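Local coordinates for peptidase M16 domain protein (PDB 4XEA) that is a putative M16-family metallopeptidase that binds a nickel ion and probably cleaves peptide bonds, at residues A[21-26]-A[195-200]; A[30-35]-A[366-371]; A[372-377]-A[385-390]. All blocks are in the same frame, centred on the assembly; numbering follows the deposited sequence.

Interaction 1. Residues A[21-26]-A[195-200]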
loop_
_atom_site.group_PDB
_atom_site.type_symbol
_atom_site.label_atom_id
_atom_site.label_comp_id
_atom_site.label_asym_id
_atom_site.label_seq_id
_atom_site.Cartn_x
_atom_site.Cartn_y
_atom_site.Cartn_z
ATOM N N THR A 21 21.555 13.776 5.408
ATOM C CA THR A 21 20.628 14.719 4.771
ATOM C C THR A 21 19.380 14.828 5.625
ATOM O O THR A 21 18.717 13.819 5.857
ATOM C CB THR A 21 20.242 14.262 3.356
ATOM O OG1 THR A 21 21.386 14.431 2.472
ATOM C CG2 THR A 21 19.061 15.087 2.829
ATOM N N LEU A 22 19.079 16.040 6.099
ATOM C CA LEU A 22 17.896 16.298 6.900
ATOM C C LEU A 22 16.934 17.172 6.096
ATOM O O LEU A 22 17.344 18.139 5.450
ATOM C CB LEU A 22 18.247 17.001 8.218
ATOM C CG LEU A 22 19.284 16.367 9.154
ATOM C CD1 LEU A 22 19.578 17.301 10.376
ATOM C CD2 LEU A 22 18.880 14.969 9.610
HETATM N N MSE A 23 15.661 16.799 6.110
HETATM C CA MSE A 23 14.599 17.556 5.446
HETATM C C MSE A 23 13.474 17.896 6.439
HETATM O O MSE A 23 12.419 17.255 6.442
HETATM C CB MSE A 23 14.044 16.738 4.263
HETATM C CG MSE A 23 15.000 16.650 3.084
HETATM SE SE MSE A 23 14.339 15.380 1.760
HETATM C CE MSE A 23 15.061 13.758 2.580
ATOM N N PRO A 24 13.683 18.920 7.290
ATOM C CA PRO A 24 12.654 19.269 8.265
ATOM C C PRO A 24 11.380 19.831 7.611
ATOM O O PRO A 24 11.464 20.657 6.719
ATOM C CB PRO A 24 13.350 20.325 9.146
ATOM C CG PRO A 24 14.466 20.872 8.305
ATOM C CD PRO A 24 14.901 19.741 7.429
ATOM N N ARG A 25 10.211 19.341 8.035
ATOM C CA ARG A 25 8.904 19.764 7.506
ATOM C C ARG A 25 8.032 19.945 8.734
ATOM O O ARG A 25 7.413 18.993 9.195
ATOM C CB ARG A 25 8.338 18.700 6.546
ATOM C CG ARG A 25 9.332 18.261 5.454
ATOM C CD ARG A 25 8.839 17.046 4.660
ATOM N NE ARG A 25 7.670 17.387 3.850
ATOM C CZ ARG A 25 6.747 16.533 3.406
ATOM N NH1 ARG A 25 6.832 15.228 3.649
ATOM N NH2 ARG A 25 5.720 17.002 2.706
ATOM N N PRO A 26 8.004 21.173 9.289
ATOM C CA PRO A 26 7.460 21.405 10.640
ATOM C C PRO A 26 5.963 21.173 10.788
ATOM O O PRO A 26 5.482 20.951 11.907
ATOM C CB PRO A 26 7.825 22.870 10.939
ATOM C CG PRO A 26 8.222 23.487 9.632
ATOM C CD PRO A 26 8.718 22.353 8.759
ATOM N N VAL A 195 24.803 6.135 4.681
ATOM C CA VAL A 195 24.075 7.374 4.513
ATOM C C VAL A 195 22.913 7.375 5.507
ATOM O O VAL A 195 22.344 6.316 5.794
ATOM C CB VAL A 195 23.591 7.589 3.063
ATOM C CG1 VAL A 195 22.472 6.562 2.645
ATOM C CG2 VAL A 195 23.175 9.049 2.828
ATOM N N LEU A 196 22.639 8.558 6.070
ATOM C CA LEU A 196 21.542 8.792 7.011
ATOM C C LEU A 196 20.675 9.922 6.467
ATOM O O LEU A 196 21.173 11.036 6.229
ATOM C CB LEU A 196 22.085 9.188 8.394
ATOM C CG LEU A 196 21.067 9.465 9.509
ATOM C CD1 LEU A 196 20.204 8.196 9.793
ATOM C CD2 LEU A 196 21.786 9.945 10.769
ATOM N N VAL A 197 19.380 9.636 6.277
ATOM C CA VAL A 197 18.444 10.590 5.656
ATOM C C VAL A 197 17.176 10.620 6.510
ATOM O O VAL A 197 16.671 9.579 6.905
ATOM C CB VAL A 197 18.144 10.237 4.195
ATOM C CG1 VAL A 197 17.259 11.259 3.548
ATOM C CG2 VAL A 197 19.490 10.129 3.371
ATOM N N ILE A 198 16.716 11.828 6.824
ATOM C CA ILE A 198 15.581 12.022 7.741
ATOM C C ILE A 198 14.683 13.100 7.173
ATOM O O ILE A 198 15.167 14.171 6.795
ATOM C CB ILE A 198 16.046 12.460 9.125
ATOM C CG1 ILE A 198 17.184 11.576 9.613
ATOM C CG2 ILE A 198 14.870 12.422 10.169
ATOM C CD1 ILE A 198 17.707 11.971 10.986
ATOM N N ALA A 199 13.382 12.823 7.116
ATOM C CA ALA A 199 12.392 13.816 6.689
ATOM C C ALA A 199 11.189 13.820 7.628
ATOM O O ALA A 199 10.761 12.776 8.145
ATOM C CB ALA A 199 11.946 13.598 5.254
ATOM N N GLY A 200 10.677 15.024 7.870
ATOM C CA GLY A 200 9.433 15.180 8.611
ATOM C C GLY A 200 9.478 16.222 9.711
ATOM O O GLY A 200 10.274 17.182 9.657
#
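Met23, present as selenomethionine, sets CG anti to its carbonyl carbon (chi1 -72°) and then bends at chi3 (-84°), which swings its terminal CE across to Val197 CG1, 3.5 Å away and tight for two methyl groups. Its CB rests 3.9 Å from Ala199 CB, a small residue suited to a place where Val371 of helix 367-379 packs against it. On the opposite face the Leu22 and Ile198 chains run alongside one another, CD2 of Leu22 3.5 Å from CD1 of Ile198; these branched aliphatic chains pack toward helix 204-216. Strands 19-24 and 194-200 are parallel neighbours in a six-stranded mixed sheet; helices pack on both of its faces, consistent with the alpha+beta fold of M16 peptidase domains. The hydrogen bonds have the parallel pattern: Thr21 brackets Val197 by bonding to Leu196 O and Ile198 N, and Met23 brackets Ala199, giving its N to Ile198 O at 2.8 Å and taking Gly200 N on its O at 3.2 Å. Glycine fits at Gly200 because at a phi of 133° any beta carbon would collide with the carbonyl oxygen of Ala199. Arg25 N then reaches Gly200 O at 2.7 Å, beyond the end of strand 19-24, while Arg25 NH1 bonds to Asn367 OD1 and Asp365 O.

Interaction 2. Residues A[30-35]-A[366-371]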
loop_
_atom_site.group_PDB
_atom_site.type_symbol
_atom_site.label_atom_id
_atom_site.label_comp_id
_atom_site.label_asym_id
_atom_site.label_seq_id
_atom_site.Cartn_x
_atom_site.Cartn_y
_atom_site.Cartn_z
ATOM N N GLN A 30 4.759 13.147 11.589
ATOM C CA GLN A 30 5.679 12.037 11.395
ATOM C C GLN A 30 7.081 12.490 11.039
ATOM O O GLN A 30 7.258 13.417 10.248
ATOM C CB GLN A 30 5.172 11.122 10.285
ATOM C CG GLN A 30 5.990 9.833 10.114
ATOM C CD GLN A 30 5.871 9.248 8.720
ATOM O OE1 GLN A 30 6.253 9.865 7.746
ATOM N NE2 GLN A 30 5.341 8.055 8.637
ATOM N N THR A 31 8.071 11.832 11.636
ATOM C CA THR A 31 9.469 11.870 11.169
ATOM C C THR A 31 9.788 10.458 10.669
ATOM O O THR A 31 9.377 9.474 11.292
ATOM C CB THR A 31 10.437 12.310 12.295
ATOM O OG1 THR A 31 10.130 13.647 12.666
ATOM C CG2 THR A 31 11.961 12.259 11.846
ATOM N N TYR A 32 10.453 10.370 9.508
ATOM C CA TYR A 32 10.820 9.103 8.906
ATOM C C TYR A 32 12.326 9.190 8.682
ATOM O O TYR A 32 12.845 10.187 8.140
ATOM C CB TYR A 32 10.027 8.896 7.604
ATOM C CG TYR A 32 10.188 7.540 6.888
ATOM C CD1 TYR A 32 11.364 7.222 6.184
ATOM C CD2 TYR A 32 9.160 6.602 6.869
ATOM C CE1 TYR A 32 11.510 5.989 5.516
ATOM C CE2 TYR A 32 9.301 5.359 6.188
ATOM C CZ TYR A 32 10.477 5.078 5.517
ATOM O OH TYR A 32 10.650 3.870 4.862
ATOM N N ALA A 33 13.041 8.184 9.166
ATOM C CA ALA A 33 14.504 8.214 9.179
ATOM C C ALA A 33 15.036 6.893 8.606
ATOM O O ALA A 33 14.526 5.826 8.953
ATOM C CB ALA A 33 14.969 8.394 10.623
HETATM N N MSE A 34 16.091 6.952 7.785
HETATM C CA MSE A 34 16.671 5.734 7.233
HETATM C C MSE A 34 18.204 5.828 7.260
HETATM O O MSE A 34 18.768 6.857 6.853
HETATM C CB MSE A 34 16.172 5.512 5.798
HETATM C CG MSE A 34 16.823 4.300 5.040
HETATM SE SE MSE A 34 16.033 3.880 3.293
HETATM C CE MSE A 34 14.316 3.103 3.827
ATOM N N PHE A 35 18.832 4.770 7.790
ATOM C CA PHE A 35 20.279 4.603 7.848
ATOM C C PHE A 35 20.608 3.382 6.959
ATOM O O PHE A 35 20.166 2.277 7.263
ATOM C CB PHE A 35 20.667 4.348 9.324
ATOM C CG PHE A 35 22.149 4.421 9.636
ATOM C CD1 PHE A 35 23.049 5.115 8.848
ATOM C CD2 PHE A 35 22.613 3.854 10.816
ATOM C CE1 PHE A 35 24.412 5.174 9.188
ATOM C CE2 PHE A 35 23.971 3.927 11.176
ATOM C CZ PHE A 35 24.860 4.577 10.347
ATOM N N GLN A 366 5.654 12.939 0.331
ATOM C CA GLN A 366 5.683 11.819 1.292
ATOM C C GLN A 366 7.051 11.684 1.941
ATOM O O GLN A 366 8.044 11.506 1.232
ATOM C CB GLN A 366 5.398 10.483 0.583
ATOM C CG GLN A 366 3.986 10.302 -0.020
ATOM C CD GLN A 366 2.909 10.322 1.038
ATOM O OE1 GLN A 366 3.052 9.685 2.087
ATOM N NE2 GLN A 366 1.822 11.063 0.784
ATOM N N ASN A 367 7.118 11.712 3.276
ATOM C CA ASN A 367 8.406 11.530 3.974
ATOM C C ASN A 367 9.100 10.259 3.491
ATOM O O ASN A 367 10.280 10.318 3.185
ATOM C CB ASN A 367 8.246 11.429 5.481
ATOM C CG ASN A 367 7.890 12.753 6.127
ATOM O OD1 ASN A 367 8.308 13.822 5.676
ATOM N ND2 ASN A 367 7.127 12.681 7.196
ATOM N N ALA A 368 8.375 9.142 3.443
ATOM C CA ALA A 368 8.990 7.853 3.074
ATOM C C ALA A 368 9.610 7.904 1.677
ATOM O O ALA A 368 10.739 7.453 1.476
ATOM C CB ALA A 368 8.003 6.703 3.163
ATOM N N PHE A 369 8.885 8.413 0.693
ATOM C CA PHE A 369 9.465 8.558 -0.656
ATOM C C PHE A 369 10.724 9.462 -0.682
ATOM O O PHE A 369 11.806 9.086 -1.204
ATOM C CB PHE A 369 8.396 9.057 -1.636
ATOM C CG PHE A 369 8.913 9.292 -3.048
ATOM C CD1 PHE A 369 8.727 8.312 -4.033
ATOM C CD2 PHE A 369 9.511 10.493 -3.401
ATOM C CE1 PHE A 369 9.180 8.523 -5.352
ATOM C CE2 PHE A 369 9.998 10.701 -4.722
ATOM C CZ PHE A 369 9.799 9.700 -5.692
ATOM N N LEU A 370 10.621 10.657 -0.112
ATOM C CA LEU A 370 11.759 11.562 -0.071
ATOM C C LEU A 370 13.008 10.874 0.479
ATOM O O LEU A 370 14.118 11.013 -0.056
ATOM C CB LEU A 370 11.438 12.791 0.793
ATOM C CG LEU A 370 10.452 13.769 0.208
ATOM C CD1 LEU A 370 9.872 14.696 1.292
ATOM C CD2 LEU A 370 11.092 14.543 -0.906
ATOM N N VAL A 371 12.824 10.130 1.556
ATOM C CA VAL A 371 13.953 9.534 2.263
ATOM C C VAL A 371 14.522 8.362 1.465
ATOM O O VAL A 371 15.710 8.338 1.168
ATOM C CB VAL A 371 13.526 9.089 3.709
ATOM C CG1 VAL A 371 14.600 8.196 4.294
ATOM C CG2 VAL A 371 13.272 10.338 4.612
HETATM O O HOH W 1 5.767 8.751 4.791
#
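The phenol ring of Tyr32 lies flat against the first turn of a helix: Ala368 CA sits almost exactly on the ring normal, 3.7 Å from the centroid, in a CH-pi contact, and Ala368 CB comes 3.6 Å from Tyr32 CE2 over the same face. Alanine suits this spot because its small side chain lets the ring approach the helix backbone. The trans chi1 of Tyr32 (-174°) carries its ring out over Ala368. Val371, about a turn further on, lies aslant to the tyrosine side chain, CB 3.8 Å from Tyr32 CD1, and pushes CG1 tightly against CB of Met34, also selenomethionine, at 3.5 Å. The Gln30 and Asn367 side chains pass with opposite headings, their amide planes 35° apart; Asn367 ND2 gives a nearly straight bond to a lone pair of Gln30 OE1 at 3.0 Å, Arg25 being a further partner of the Asn367 amide. A water also donates to Gln30 OE1 and accepts from Ala368 N, occupying an N-H of the helix's first turn. The 367-371 part of the helix runs at 26° to strand residues 31-35. Strand 31-37 lies between strands 194-200 and 95-101, while helix 105-116 packs on its other face through Thr31 and Phe35.

Interaction 3. Residues A[372-377]-A[385-390]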
loop_
_atom_site.group_PDB
_atom_site.type_symbol
_atom_site.label_atom_id
_atom_site.label_comp_id
_atom_site.label_asym_id
_atom_site.label_seq_id
_atom_site.Cartn_x
_atom_site.Cartn_y
_atom_site.Cartn_z
ATOM N N ARG A 372 13.653 7.404 1.124
ATOM C CA ARG A 372 14.023 6.186 0.393
ATOM C C ARG A 372 14.768 6.527 -0.891
ATOM O O ARG A 372 15.814 5.958 -1.197
ATOM C CB ARG A 372 12.778 5.359 0.033
ATOM C CG ARG A 372 12.648 3.983 0.717
ATOM C CD ARG A 372 11.417 3.181 0.239
ATOM N NE ARG A 372 11.005 3.516 -1.130
ATOM C CZ ARG A 372 9.866 4.137 -1.437
ATOM N NH1 ARG A 372 9.010 4.480 -0.480
ATOM N NH2 ARG A 372 9.576 4.414 -2.698
ATOM N N ASN A 373 14.222 7.468 -1.644
ATOM C CA ASN A 373 14.858 7.881 -2.902
ATOM C C ASN A 373 16.154 8.668 -2.770
ATOM O O ASN A 373 17.103 8.438 -3.541
ATOM C CB ASN A 373 13.848 8.546 -3.787
ATOM C CG ASN A 373 12.892 7.530 -4.347
ATOM O OD1 ASN A 373 13.221 6.884 -5.296
ATOM N ND2 ASN A 373 11.789 7.280 -3.674
ATOM N N TRP A 374 16.250 9.528 -1.769
ATOM C CA TRP A 374 17.510 10.241 -1.512
ATOM C C TRP A 374 18.594 9.207 -1.233
ATOM O O TRP A 374 19.684 9.217 -1.856
ATOM C CB TRP A 374 17.409 11.242 -0.332
ATOM C CG TRP A 374 18.318 12.394 -0.535
ATOM C CD1 TRP A 374 17.954 13.613 -0.987
ATOM C CD2 TRP A 374 19.737 12.445 -0.321
ATOM N NE1 TRP A 374 19.036 14.431 -1.067
ATOM C CE2 TRP A 374 20.161 13.719 -0.722
ATOM C CE3 TRP A 374 20.698 11.523 0.121
ATOM C CZ2 TRP A 374 21.510 14.139 -0.636
ATOM C CZ3 TRP A 374 22.064 11.924 0.188
ATOM C CH2 TRP A 374 22.454 13.198 -0.224
ATOM N N VAL A 375 18.250 8.259 -0.358
ATOM C CA VAL A 375 19.167 7.171 0.002
ATOM C C VAL A 375 19.615 6.362 -1.208
ATOM O O VAL A 375 20.816 6.108 -1.410
ATOM C CB VAL A 375 18.540 6.192 0.993
ATOM C CG1 VAL A 375 19.401 4.951 1.106
ATOM C CG2 VAL A 375 18.337 6.873 2.406
ATOM N N THR A 376 18.622 5.928 -1.972
ATOM C CA THR A 376 18.848 5.023 -3.085
ATOM C C THR A 376 19.706 5.631 -4.180
ATOM O O THR A 376 20.664 5.009 -4.622
ATOM C CB THR A 376 17.485 4.458 -3.634
ATOM O OG1 THR A 376 16.932 3.611 -2.619
ATOM C CG2 THR A 376 17.745 3.584 -4.831
ATOM N N TYR A 377 19.370 6.826 -4.636
ATOM C CA TYR A 377 20.171 7.481 -5.669
ATOM C C TYR A 377 21.565 7.875 -5.174
ATOM O O TYR A 377 22.546 7.780 -5.911
ATOM C CB TYR A 377 19.426 8.690 -6.251
ATOM C CG TYR A 377 18.241 8.292 -7.152
ATOM C CD1 TYR A 377 18.431 7.352 -8.174
ATOM C CD2 TYR A 377 16.964 8.839 -7.004
ATOM C CE1 TYR A 377 17.427 6.972 -8.999
ATOM C CE2 TYR A 377 15.908 8.464 -7.887
ATOM C CZ TYR A 377 16.176 7.514 -8.867
ATOM O OH TYR A 377 15.235 7.047 -9.764
ATOM N N PHE A 385 23.291 14.178 -4.859
ATOM C CA PHE A 385 21.927 14.017 -5.363
ATOM C C PHE A 385 21.025 15.177 -4.979
ATOM O O PHE A 385 21.169 15.738 -3.890
ATOM C CB PHE A 385 21.280 12.749 -4.797
ATOM C CG PHE A 385 19.854 12.569 -5.225
ATOM C CD1 PHE A 385 19.562 12.236 -6.543
ATOM C CD2 PHE A 385 18.806 12.753 -4.323
ATOM C CE1 PHE A 385 18.270 12.076 -6.954
ATOM C CE2 PHE A 385 17.484 12.619 -4.729
ATOM C CZ PHE A 385 17.212 12.259 -6.039
ATOM N N ALA A 386 20.102 15.539 -5.876
ATOM C CA ALA A 386 19.055 16.496 -5.568
ATOM C C ALA A 386 17.824 16.050 -6.360
ATOM O O ALA A 386 17.951 15.631 -7.497
ATOM C CB ALA A 386 19.475 17.917 -5.972
ATOM N N PHE A 387 16.651 16.129 -5.759
ATOM C CA PHE A 387 15.412 15.817 -6.490
ATOM C C PHE A 387 15.192 16.701 -7.734
ATOM O O PHE A 387 14.580 16.261 -8.722
ATOM C CB PHE A 387 14.194 15.878 -5.549
ATOM C CG PHE A 387 14.088 14.684 -4.660
ATOM C CD1 PHE A 387 13.793 13.447 -5.202
ATOM C CD2 PHE A 387 14.330 14.778 -3.303
ATOM C CE1 PHE A 387 13.741 12.326 -4.417
ATOM C CE2 PHE A 387 14.270 13.640 -2.509
ATOM C CZ PHE A 387 13.991 12.421 -3.085
ATOM N N ALA A 388 15.711 17.927 -7.706
ATOM C CA ALA A 388 15.671 18.786 -8.877
ATOM C C ALA A 388 16.313 18.100 -10.060
ATOM O O ALA A 388 15.997 18.434 -11.206
ATOM C CB ALA A 388 16.370 20.153 -8.604
ATOM N N ASP A 389 17.231 17.172 -9.786
ATOM C CA ASP A 389 17.921 16.436 -10.837
ATOM C C ASP A 389 16.910 15.540 -11.584
ATOM O O ASP A 389 16.993 15.404 -12.810
ATOM C CB ASP A 389 19.053 15.528 -10.292
ATOM C CG ASP A 389 20.223 16.297 -9.626
ATOM O OD1 ASP A 389 20.395 17.514 -9.839
ATOM O OD2 ASP A 389 21.005 15.597 -8.917
ATOM N N VAL A 390 16.008 14.900 -10.836
ATOM C CA VAL A 390 14.984 14.026 -11.407
ATOM C C VAL A 390 13.976 14.875 -12.178
ATOM O O VAL A 390 13.728 14.651 -13.358
ATOM C CB VAL A 390 14.282 13.176 -10.314
ATOM C CG1 VAL A 390 13.128 12.304 -10.879
ATOM C CG2 VAL A 390 15.308 12.306 -9.612
HETATM O O HOH W 2 19.530 17.112 -2.124
#
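The Phe385 ring carries Tyr377 CB over one face, 3.9 Å from its centroid, while Trp374 CD1 and Phe387 CE1 lie at its edge, near its plane. These four residues form an aromatic cluster that joins helix 367-379 to the start of helix 387-396 across a short connection. Phe385 turns its edge to the face of Trp374 in a T-shaped pair, planes at 86° and Phe385 CD2 3.5 Å from Trp374 CD1. It also sets CE2 over the centre of the Phe387 ring. Trp374 in turn directs an edge toward the face of Phe387, an offset edge-to-face pair with centroids 5.9 Å apart, and Asn373 CB meets Phe387 CE1, at the edge of that ring, at 3.8 Å. A trans chi1 (177°) brings the Phe385 ring in between Trp374 and Tyr377, where a phenylalanine can offer its edge to the indole and a face to Tyr377 CB at once. An alanine at Trp374 is likely to leave the Phe385 edge without the face it meets and a gap beside Phe387. Tyr377 keeps its polar end apart from the cluster, its OH bonded to Asp272. A water in the indole plane accepts from Trp374 NE1 at 2.9 Å and donates to Phe385 O at 2.8 Å.

Interactions 1 and 2 have centres about 7 Å apart and share one mixed sheet, in which strand 194-200 lies between strands 19-24 and 31-37. Interaction 3 is centred about 13 Å from the first and 12 Å from the second, and continues along helix 367-379, the helix that interaction 2 sets against the sheet. Along the chain interactions 1 and 2 alternate their segments, and interaction 3 follows both. Val197 of interaction 1 touches Trp374 and Val375 of interaction 3, so the strand and the helix meet directly. A helix from late in the chain therefore covers a sheet built largely from its beginning, joining distant parts of the sequence, while the nickel ligands His61, His65 and Glu136 lie on other segments.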